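PDB 2FZF: hypothetical protein from Pyrococcus furiosus, which is of unknown function but belongs to the rubrerythrin family of the ferritin clan, whose members commonly carry a diiron site inside a helical bundle. Local coordinates for residues A[25-30]-A[87-92]; A[118-123]-A[145-150]. All coordinates share one frame; numbering follows the deposited sequence.

In the fold
Both interactions involve the helical bundle, but they join different parts of it. Interaction 1 sets a loop, 87-92, against helix 21-44. Interaction 2 pairs two helices, 103-129 and 134-164, and its centre lies somewhat nearer the middle of the chain. Both are partly buried. The chemistry differs: interaction 1 is a methionine side chain packed against an isoleucine of the loop, whereas interaction 2 packs alanines against a glutamate whose carboxylate belongs to a cluster of acidic residues. The centres are 13 Å apart, yet the contacts touch. Ile119 of helix 103-129 packs on Ile89 and Gly90, and Phe123 of the same helix packs on Met27.

Interaction 1 of 2, residues A[25-30]-A[87-92]; sequences LGMAIK and EHIGPE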
loop_
_atom_site.group_PDB
_atom_site.type_symbol
_atom_site.label_atom_id
_atom_site.label_comp_id
_atom_site.label_asym_id
_atom_site.label_seq_id
_atom_site.Cartn_x
_atom_site.Cartn_y
_atom_site.Cartn_z
ATOM N N LEU A 25 0.938 21.943 9.718
ATOM C CA LEU A 25 -0.355 21.279 9.681
ATOM C C LEU A 25 -1.242 21.896 8.602
ATOM O O LEU A 25 -1.995 21.183 7.945
ATOM C CB LEU A 25 -1.054 21.342 11.037
ATOM C CG LEU A 25 -0.482 20.423 12.120
ATOM C CD1 LEU A 25 -1.148 20.765 13.415
ATOM C CD2 LEU A 25 -0.694 18.970 11.786
ATOM N N GLY A 26 -1.153 23.207 8.402
ATOM C CA GLY A 26 -1.958 23.821 7.362
ATOM C C GLY A 26 -1.542 23.289 5.991
ATOM O O GLY A 26 -2.371 23.037 5.117
ATOM N N MET A 27 -0.234 23.131 5.813
ATOM C CA MET A 27 0.342 22.611 4.581
ATOM C C MET A 27 -0.198 21.214 4.330
ATOM O O MET A 27 -0.628 20.900 3.218
ATOM C CB MET A 27 1.870 22.558 4.694
ATOM C CG MET A 27 2.553 23.910 4.537
ATOM S SD MET A 27 4.383 23.851 4.432
ATOM C CE MET A 27 4.592 22.468 3.324
ATOM N N ALA A 28 -0.164 20.391 5.379
ATOM C CA ALA A 28 -0.649 19.005 5.333
ATOM C C ALA A 28 -2.086 18.960 4.839
ATOM O O ALA A 28 -2.402 18.256 3.888
ATOM C CB ALA A 28 -0.561 18.383 6.709
ATOM N N ILE A 29 -2.946 19.727 5.499
ATOM C CA ILE A 29 -4.342 19.800 5.119
ATOM C C ILE A 29 -4.440 20.184 3.644
ATOM O O ILE A 29 -5.155 19.544 2.869
ATOM C CB ILE A 29 -5.095 20.858 5.942
ATOM C CG1 ILE A 29 -5.024 20.517 7.437
ATOM C CG2 ILE A 29 -6.531 20.943 5.471
ATOM C CD1 ILE A 29 -5.687 21.541 8.338
ATOM N N LYS A 30 -3.706 21.226 3.263
ATOM C CA LYS A 30 -3.714 21.715 1.899
ATOM C C LYS A 30 -3.307 20.621 0.942
ATOM O O LYS A 30 -3.906 20.454 -0.118
ATOM C CB LYS A 30 -2.756 22.907 1.762
ATOM C CG LYS A 30 -2.939 23.759 0.511
ATOM C CD LYS A 30 -2.212 25.107 0.643
ATOM C CE LYS A 30 -2.535 26.068 -0.535
ATOM N NZ LYS A 30 -2.034 27.476 -0.316
ATOM N N GLU A 87 3.933 28.916 0.712
ATOM C CA GLU A 87 4.889 27.895 0.339
ATOM C C GLU A 87 4.339 26.494 0.613
ATOM O O GLU A 87 3.333 26.317 1.311
ATOM C CB GLU A 87 6.219 28.116 1.080
ATOM C CG GLU A 87 6.902 29.503 0.860
ATOM C CD GLU A 87 7.364 29.786 -0.587
ATOM O OE1 GLU A 87 7.981 28.902 -1.234
ATOM O OE2 GLU A 87 7.126 30.919 -1.070
ATOM N N HIS A 88 4.992 25.494 0.038
ATOM C CA HIS A 88 4.564 24.123 0.236
ATOM C C HIS A 88 5.688 23.137 -0.066
ATOM O O HIS A 88 6.472 23.327 -1.000
ATOM C CB HIS A 88 3.329 23.832 -0.624
ATOM C CG HIS A 88 3.603 23.747 -2.097
ATOM N ND1 HIS A 88 4.369 22.748 -2.656
ATOM C CD2 HIS A 88 3.150 24.499 -3.129
ATOM C CE1 HIS A 88 4.374 22.883 -3.970
ATOM N NE2 HIS A 88 3.643 23.936 -4.283
ATOM N N ILE A 89 5.765 22.090 0.746
ATOM C CA ILE A 89 6.783 21.063 0.580
ATOM C C ILE A 89 6.327 20.002 -0.410
ATOM O O ILE A 89 5.163 19.597 -0.409
ATOM C CB ILE A 89 7.093 20.350 1.916
ATOM C CG1 ILE A 89 7.662 21.345 2.932
ATOM C CG2 ILE A 89 8.065 19.215 1.683
ATOM C CD1 ILE A 89 8.968 21.981 2.511
ATOM N N GLY A 90 7.247 19.561 -1.257
ATOM C CA GLY A 90 6.933 18.521 -2.219
ATOM C C GLY A 90 6.061 18.959 -3.371
ATOM O O GLY A 90 5.565 20.075 -3.383
ATOM N N PRO A 91 5.842 18.080 -4.362
ATOM C CA PRO A 91 5.010 18.441 -5.514
ATOM C C PRO A 91 3.543 18.709 -5.194
ATOM O O PRO A 91 2.918 18.004 -4.404
ATOM C CB PRO A 91 5.208 17.258 -6.469
ATOM C CG PRO A 91 5.433 16.110 -5.551
ATOM C CD PRO A 91 6.333 16.691 -4.476
ATOM N N GLU A 92 3.002 19.745 -5.814
ATOM C CA GLU A 92 1.614 20.100 -5.597
ATOM C C GLU A 92 0.777 19.605 -6.770
ATOM O O GLU A 92 0.801 20.175 -7.866
ATOM C CB GLU A 92 1.486 21.611 -5.425
ATOM C CG GLU A 92 0.069 22.134 -5.470
ATOM C CD GLU A 92 -0.017 23.587 -5.062
ATOM O OE1 GLU A 92 0.094 23.876 -3.847
ATOM O OE2 GLU A 92 -0.183 24.444 -5.961
#
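The loop 87-92 runs past one face of helix 25-30 without backbone hydrogen bonds to it, and Met27 and His88 bring their CA atoms closest, at 6.2 Å. Met27 carries the contact. Its side chain points at the loop and meets three consecutive residues there. The chain runs out extended through chi2 (-172°) and then bends at chi3 (43°), which turns the terminal methyl along the loop toward Ile89. Met27 CE lies 3.3 Å from Ile89 CG1, but the methyl is modelled too close to the loop backbone, so its exact position is doubtful. Nearer the helix, Met27 CG lies 4.1 Å from the carbonyl O of Glu87, and Met27 SD is also 4.1 Å from Glu87 O. The two side chains of the apolar pair cross at a slant. CG1 of Ile89 stands beside its own backbone N (chi1 -63°), and this places it next to the methionine methyl. Along the chain the loop joins helix 63-76 to helix 103-129 of a ferritin-like bundle of the rubrerythrin family, and here it packs against helix 21-44. The main chain of His88 and Gly90 is also hydrogen-bonded to Leu11, which ties the loop to the N-terminal segment. Pro91, next in the chain, packs on Trp112, Ala116 and Ile119 of helix 103-129. At the more open side, Lys30 NZ and Glu92 OE1 are 5.5 Å apart. These opposite charges do not touch, and any attraction between them would be long-range.

Interaction 2 of 2, residues A[118-123]-A[145-150]; sequences EIAAEF and DMERGH
Two long helices of the ferritin-like bundle, 103-129 and 134-164, meet here as an antiparallel pair through Ala120, Ala121 and Glu147. The segment axes approach to 7.9 Å at an angle of 160°. Ala121 and Glu147 are the closest residues, with CA atoms 5.0 Å apart. The small alanines allow this spacing. The Ala121 methyl fits against the turn of the opposite helix: Ala121 CB is 3.6 Å from Glu147 CB and 3.5 Å from the backbone N of Arg148. Arg148 CB flanks the same methyl, 4.1 Å from Ala121 CB. Glu147 goes on to the second alanine. Its chain bends at chi2 (-65°), which brings the carboxylate alongside Ala120, and Glu147 OE2 lies 3.1 Å from Ala120 CB. Glu147 OE1 lies in the ring plane of His150, at its edge, 3.3 Å from His150 CD2. Glu147 and His150 form the Glu-x-x-His pattern of diiron helices. Glu147 OE1 and OE2 lie near the carboxylates of Glu62 and Glu117 respectively, a grouping consistent with a diiron-type site, as in rubrerythrin relatives. Helix 21-44 adds Glu32 against Glu147, and helix 51-61 packs on His150 through Leu58 and Glu61. Beyond helix 134-164 lies the second subunit, where Tyr152 and Lys54 of that subunit pack on Asp145 and Met146 respectively.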
loop_
_atom_site.group_PDB
_atom_site.type_symbol
_atom_site.label_atom_id
_atom_site.label_comp_id
_atom_site.label_asym_id
_atom_site.label_seq_id
_atom_site.Cartn_x
_atom_site.Cartn_y
_atom_site.Cartn_z
ATOM N N GLU A 118 5.499 9.949 -1.780
ATOM C CA GLU A 118 6.833 9.761 -1.245
ATOM C C GLU A 118 7.113 10.900 -0.285
ATOM O O GLU A 118 7.398 10.676 0.893
ATOM C CB GLU A 118 7.859 9.773 -2.379
ATOM C CG GLU A 118 9.297 9.583 -1.935
ATOM C CD GLU A 118 10.284 9.694 -3.091
ATOM O OE1 GLU A 118 10.349 10.770 -3.727
ATOM O OE2 GLU A 118 10.993 8.700 -3.363
ATOM N N ILE A 119 7.023 12.132 -0.770
ATOM C CA ILE A 119 7.290 13.253 0.119
ATOM C C ILE A 119 6.295 13.346 1.274
ATOM O O ILE A 119 6.668 13.793 2.345
ATOM C CB ILE A 119 7.331 14.618 -0.646
ATOM C CG1 ILE A 119 8.649 14.745 -1.426
ATOM C CG2 ILE A 119 7.261 15.786 0.332
ATOM C CD1 ILE A 119 8.669 13.967 -2.728
ATOM N N ALA A 120 5.048 12.921 1.069
ATOM C CA ALA A 120 4.018 12.985 2.116
ATOM C C ALA A 120 4.286 12.078 3.326
ATOM O O ALA A 120 4.188 12.517 4.481
ATOM C CB ALA A 120 2.656 12.667 1.529
ATOM N N ALA A 121 4.607 10.816 3.072
ATOM C CA ALA A 121 4.887 9.893 4.160
ATOM C C ALA A 121 6.129 10.376 4.900
ATOM O O ALA A 121 6.172 10.349 6.130
ATOM C CB ALA A 121 5.106 8.485 3.620
ATOM N N GLU A 122 7.136 10.818 4.151
ATOM C CA GLU A 122 8.375 11.310 4.750
ATOM C C GLU A 122 8.109 12.559 5.573
ATOM O O GLU A 122 8.812 12.839 6.553
ATOM C CB GLU A 122 9.404 11.605 3.663
ATOM C CG GLU A 122 10.675 12.268 4.159
ATOM C CD GLU A 122 11.792 12.248 3.114
ATOM O OE1 GLU A 122 11.463 12.272 1.894
ATOM O OE2 GLU A 122 12.992 12.217 3.513
ATOM N N PHE A 123 7.079 13.295 5.163
ATOM C CA PHE A 123 6.635 14.519 5.832
ATOM C C PHE A 123 6.006 14.121 7.190
ATOM O O PHE A 123 6.434 14.591 8.240
ATOM C CB PHE A 123 5.619 15.247 4.918
ATOM C CG PHE A 123 5.140 16.589 5.440
ATOM C CD1 PHE A 123 4.113 16.663 6.377
ATOM C CD2 PHE A 123 5.697 17.777 4.971
ATOM C CE1 PHE A 123 3.638 17.896 6.827
ATOM C CE2 PHE A 123 5.228 19.013 5.415
ATOM C CZ PHE A 123 4.199 19.072 6.347
ATOM N N ASP A 145 2.469 5.761 7.406
ATOM C CA ASP A 145 2.452 4.381 6.917
ATOM C C ASP A 145 1.416 4.165 5.819
ATOM O O ASP A 145 1.654 3.420 4.858
ATOM C CB ASP A 145 2.238 3.400 8.075
ATOM C CG ASP A 145 3.521 3.165 8.878
ATOM O OD1 ASP A 145 4.603 3.606 8.414
ATOM O OD2 ASP A 145 3.447 2.535 9.958
ATOM N N MET A 146 0.273 4.823 5.973
ATOM C CA MET A 146 -0.791 4.782 4.987
ATOM C C MET A 146 -0.248 5.397 3.690
ATOM O O MET A 146 -0.483 4.874 2.614
ATOM C CB MET A 146 -1.997 5.605 5.465
ATOM C CG MET A 146 -2.947 4.886 6.423
ATOM S SD MET A 146 -3.434 3.259 5.813
ATOM C CE MET A 146 -4.349 3.654 4.284
ATOM N N GLU A 147 0.464 6.516 3.802
ATOM C CA GLU A 147 1.030 7.178 2.632
ATOM C C GLU A 147 2.127 6.313 2.007
ATOM O O GLU A 147 2.213 6.160 0.787
ATOM C CB GLU A 147 1.605 8.543 3.022
ATOM C CG GLU A 147 0.564 9.616 3.332
ATOM C CD GLU A 147 -0.266 9.991 2.115
ATOM O OE1 GLU A 147 -1.173 9.219 1.736
ATOM O OE2 GLU A 147 -0.003 11.061 1.525
ATOM N N ARG A 148 2.967 5.753 2.870
ATOM C CA ARG A 148 4.057 4.890 2.452
ATOM C C ARG A 148 3.449 3.733 1.648
ATOM O O ARG A 148 4.002 3.320 0.634
ATOM C CB ARG A 148 4.781 4.373 3.697
ATOM C CG ARG A 148 6.079 3.628 3.454
ATOM C CD ARG A 148 7.203 4.535 2.973
ATOM N NE ARG A 148 8.451 3.777 2.843
ATOM C CZ ARG A 148 9.128 3.259 3.870
ATOM N NH1 ARG A 148 8.679 3.430 5.111
ATOM N NH2 ARG A 148 10.233 2.548 3.656
ATOM N N GLY A 149 2.306 3.224 2.111
ATOM C CA GLY A 149 1.631 2.137 1.427
ATOM C C GLY A 149 1.062 2.540 0.078
ATOM O O GLY A 149 1.106 1.758 -0.875
ATOM N N HIS A 150 0.523 3.755 -0.008
ATOM C CA HIS A 150 -0.036 4.252 -1.262
ATOM C C HIS A 150 1.109 4.422 -2.269
ATOM O O HIS A 150 0.926 4.227 -3.469
ATOM C CB HIS A 150 -0.762 5.583 -1.037
ATOM C CG HIS A 150 -1.944 5.484 -0.118
ATOM N ND1 HIS A 150 -2.829 4.423 -0.147
ATOM C CD2 HIS A 150 -2.407 6.328 0.837
ATOM C CE1 HIS A 150 -3.781 4.617 0.749
ATOM N NE2 HIS A 150 -3.549 5.766 1.361
#